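Alanine racemase (Actinobacillus succinogenes, PDB 3C3K) has the two-lobed fold of periplasmic-binding-protein-like domains, as in LacI-type regulators, and probably binds a small ligand between its lobes. Local coordinates at residues S99-S105 / K261-L267. Residues are numbered along the deposited sequence; the frame is centred on the assembly and turned at random.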
ATOM      1  N   SER B  99       9.192  14.007  24.892  1.00 19.80           N
ATOM      2  CA  SER B  99       8.982  12.567  25.139  1.00 20.50           C
ATOM      3  C   SER B  99      10.326  11.874  25.420  1.00 19.53           C
ATOM      4  O   SER B  99      11.350  12.306  24.899  1.00 20.26           O
ATOM      5  CB  SER B  99       8.253  11.947  23.948  1.00 20.72           C
ATOM      6  OG  SER B  99       8.490  10.567  23.884  1.00 23.87           O
ATOM      7  N   THR B 100      10.355  10.856  26.277  1.00 18.18           N
ATOM      8  CA  THR B 100      11.584  10.111  26.497  1.00 18.30           C
ATOM      9  C   THR B 100      11.865   8.979  25.481  1.00 18.44           C
ATOM     10  O   THR B 100      12.902   8.360  25.528  1.00 19.51           O
ATOM     11  CB  THR B 100      11.646   9.523  27.889  1.00 18.69           C
ATOM     12  OG1 THR B 100      10.475   8.718  28.128  1.00 18.92           O
ATOM     13  CG2 THR B 100      11.726  10.667  28.908  1.00 19.30           C
ATOM     14  N   VAL B 101      10.941   8.729  24.570  1.00 17.66           N
ATOM     15  CA  VAL B 101      11.108   7.691  23.571  1.00 16.05           C
ATOM     16  C   VAL B 101      11.734   8.312  22.351  1.00 16.67           C
ATOM     17  O   VAL B 101      11.224   9.303  21.842  1.00 15.34           O
ATOM     18  CB  VAL B 101       9.762   7.100  23.223  1.00 16.04           C
ATOM     19  CG1 VAL B 101       9.896   6.013  22.086  1.00 11.81           C
ATOM     20  CG2 VAL B 101       9.104   6.540  24.525  1.00 13.08           C
ATOM     21  N   SER B 102      12.865   7.759  21.909  1.00 14.39           N
ATOM     22  CA  SER B 102      13.540   8.347  20.795  1.00 13.94           C
ATOM     23  C   SER B 102      12.687   8.225  19.551  1.00 14.81           C
ATOM     24  O   SER B 102      11.938   7.264  19.405  1.00 14.28           O
ATOM     25  CB  SER B 102      14.908   7.692  20.553  1.00 12.44           C
ATOM     26  OG  SER B 102      15.727   7.860  21.698  1.00 12.39           O
ATOM     27  N   SER B 103      12.847   9.193  18.630  1.00 14.46           N
ATOM     28  CA  SER B 103      11.953   9.330  17.489  1.00 14.48           C
ATOM     29  C   SER B 103      12.746   9.762  16.281  1.00 13.53           C
ATOM     30  O   SER B 103      13.843  10.308  16.387  1.00 14.14           O
ATOM     31  CB  SER B 103      10.859  10.372  17.754  1.00 13.77           C
ATOM     32  OG  SER B 103      11.517  11.604  17.961  1.00 19.87           O
ATOM     33  N   VAL B 104      12.126   9.584  15.129  1.00 14.59           N
ATOM     34  CA  VAL B 104      12.631  10.077  13.866  1.00 16.19           C
ATOM     35  C   VAL B 104      11.390  10.451  13.015  1.00 16.48           C
ATOM     36  O   VAL B 104      10.440   9.690  12.924  1.00 16.84           O
ATOM     37  CB  VAL B 104      13.588   9.052  13.168  1.00 15.87           C
ATOM     38  CG1 VAL B 104      12.957   7.695  13.018  1.00 18.81           C
ATOM     39  CG2 VAL B 104      13.986   9.546  11.750  1.00 15.68           C
ATOM     40  N   SER B 105      11.384  11.671  12.500  1.00 16.56           N
ATOM     41  CA  SER B 105      10.249  12.249  11.756  1.00 16.77           C
ATOM     42  C   SER B 105      10.701  13.511  11.042  1.00 16.84           C
ATOM     43  O   SER B 105      11.877  13.878  11.096  1.00 17.71           O
ATOM     44  CB  SER B 105       9.075  12.605  12.664  1.00 15.62           C
ATOM     45  OG  SER B 105       9.477  13.488  13.647  1.00 16.47           O
ATOM     46  N   LYS B 261      20.896   7.389  24.732  1.00 20.90           N
ATOM     47  CA  LYS B 261      20.137   8.490  25.352  1.00 19.65           C
ATOM     48  C   LYS B 261      19.015   8.822  24.416  1.00 18.01           C
ATOM     49  O   LYS B 261      19.039   8.388  23.263  1.00 15.27           O
ATOM     50  CB  LYS B 261      20.983   9.769  25.516  1.00 20.09           C
ATOM     51  CG  LYS B 261      22.373   9.585  26.124  1.00 24.07           C
ATOM     52  CD  LYS B 261      22.318   8.890  27.473  1.00 25.64           C
ATOM     53  CE  LYS B 261      23.727   8.527  27.974  1.00 28.49           C
ATOM     54  NZ  LYS B 261      23.733   7.873  29.320  1.00 25.93           N
ATOM     55  N   THR B 262      18.053   9.595  24.897  1.00 15.61           N
ATOM     56  CA  THR B 262      16.947  10.050  24.086  1.00 15.61           C
ATOM     57  C   THR B 262      17.424  10.993  23.025  1.00 15.11           C
ATOM     58  O   THR B 262      18.153  11.952  23.326  1.00 15.46           O
ATOM     59  CB  THR B 262      16.005  10.881  24.921  1.00 14.47           C
ATOM     60  OG1 THR B 262      15.604  10.082  25.995  1.00 17.24           O
ATOM     61  CG2 THR B 262      14.813  11.310  24.115  1.00 14.66           C
ATOM     62  N   VAL B 263      16.972  10.755  21.789  1.00 16.09           N
ATOM     63  CA  VAL B 263      17.251  11.655  20.681  1.00 14.96           C
ATOM     64  C   VAL B 263      16.023  11.785  19.821  1.00 15.42           C
ATOM     65  O   VAL B 263      15.313  10.795  19.621  1.00 14.44           O
ATOM     66  CB  VAL B 263      18.404  11.107  19.777  1.00 16.09           C
ATOM     67  CG1 VAL B 263      19.742  11.272  20.465  1.00 13.05           C
ATOM     68  CG2 VAL B 263      18.199   9.623  19.427  1.00 14.64           C
ATOM     69  N   HIS B 264      15.791  12.976  19.261  1.00 13.17           N
ATOM     70  CA  HIS B 264      14.613  13.173  18.447  1.00 14.11           C
ATOM     71  C   HIS B 264      15.125  13.682  17.148  1.00 15.17           C
ATOM     72  O   HIS B 264      15.421  14.879  17.031  1.00 15.62           O
ATOM     73  CB  HIS B 264      13.644  14.160  19.116  1.00 14.70           C
ATOM     74  CG  HIS B 264      13.043  13.648  20.397  1.00 15.86           C
ATOM     75  ND1 HIS B 264      12.103  12.630  20.419  1.00 18.08           N
ATOM     76  CD2 HIS B 264      13.232  14.014  21.694  1.00 13.73           C
ATOM     77  CE1 HIS B 264      11.772  12.361  21.676  1.00 11.10           C
ATOM     78  NE2 HIS B 264      12.429  13.199  22.465  1.00 14.48           N
ATOM     79  N   HIS B 265      15.387  12.777  16.194  1.00 15.86           N
ATOM     80  CA  HIS B 265      15.908  13.214  14.895  1.00 16.05           C
ATOM     81  C   HIS B 265      14.817  13.823  14.002  1.00 16.90           C
ATOM     82  O   HIS B 265      13.706  13.277  13.892  1.00 16.66           O
ATOM     83  CB  HIS B 265      16.526  12.055  14.122  1.00 16.01           C
ATOM     84  CG  HIS B 265      17.793  11.545  14.701  1.00 16.52           C
ATOM     85  ND1 HIS B 265      19.017  11.797  14.120  1.00 18.99           N
ATOM     86  CD2 HIS B 265      18.046  10.804  15.810  1.00 20.08           C
ATOM     87  CE1 HIS B 265      19.976  11.230  14.841  1.00 19.11           C
ATOM     88  NE2 HIS B 265      19.419  10.611  15.869  1.00 21.37           N
ATOM     89  N   LEU B 266      15.140  14.956  13.384  1.00 16.10           N
ATOM     90  CA  LEU B 266      14.279  15.586  12.412  1.00 17.57           C
ATOM     91  C   LEU B 266      15.003  15.464  11.118  1.00 17.65           C
ATOM     92  O   LEU B 266      16.100  15.950  11.006  1.00 19.82           O
ATOM     93  CB  LEU B 266      14.077  17.056  12.715  1.00 16.96           C
ATOM     94  CG  LEU B 266      12.959  17.346  13.742  1.00 19.17           C
ATOM     95  CD1 LEU B 266      12.919  18.847  13.892  1.00 19.60           C
ATOM     96  CD2 LEU B 266      11.634  16.849  13.366  1.00 13.63           C
ATOM     97  N   LEU B 267      14.401  14.800  10.149  1.00 18.50           N
ATOM     98  CA  LEU B 267      14.945  14.674   8.791  1.00 18.29           C
ATOM     99  C   LEU B 267      14.274  15.711   7.846  1.00 18.96           C
ATOM    100  O   LEU B 267      13.114  16.128   8.091  1.00 18.87           O
ATOM    101  CB  LEU B 267      14.786  13.225   8.255  1.00 16.47           C
ATOM    102  CG  LEU B 267      15.440  12.085   9.052  1.00 17.60           C
ATOM    103  CD1 LEU B 267      15.394  10.837   8.233  1.00 17.48           C
ATOM    104  CD2 LEU B 267      16.935  12.330   9.463  1.00 20.91           C
TER
HETATM  105  O   HOH W   1      11.293  13.224  15.433  1.00 18.33           O
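His264 holds CG anti to its carbonyl carbon (chi1 -66°) and Ser103 sets OG between its backbone N and carbonyl carbon (chi1 62°), and the two side chains meet on one face of a parallel beta-sheet. The sheet belongs to one lobe of a periplasmic-binding-protein-like fold; within the chain, strand 264-266 is its outermost strand, added late in the sequence beside strand 102-105, which hydrogen-bonds through Ser102 and Val104 to Gln91 on its other side. Ser103 pairs with His264, Val104 with His265 and Ser105 with Leu266. The ladder runs from Ser103 N to Val263 O (3.1 Å), through Ser103 O with His265 N and His265 O with Ser105 N, to Leu267 N on Ser105 O (2.8 Å). The imidazole is held at both nitrogens. ND1 lies 2.7 Å from Ser103 OG, a bond in which either atom could donate, while NE2 donates to Ser99 O, 2.8 Å away and almost exactly in the ring plane; the hydrogen bond is bent, with an N-H...O angle of 138°. These two bonds fix the rotation of the ring and tie the loop before strand 102-105 to the edge strand. Nearby, Ser102 OG accepts from Val263 N (3.2 Å), and Thr262 OG1 donates to Thr100 O from above the carbonyl plane. On the opposite face of the sheet, Val104 and His265 lie against helix 239-254, at Ala246 and at Lys245 and Leu249 respectively, and Val104 CG2 packs 4.0 Å from Leu267 CG. Back on the His264 face, one water links Ser103 OG to Ser105 OG, 2.6 Å from the latter, and donates to His265 O, a carbonyl oxygen that also accepts from Ser105 N.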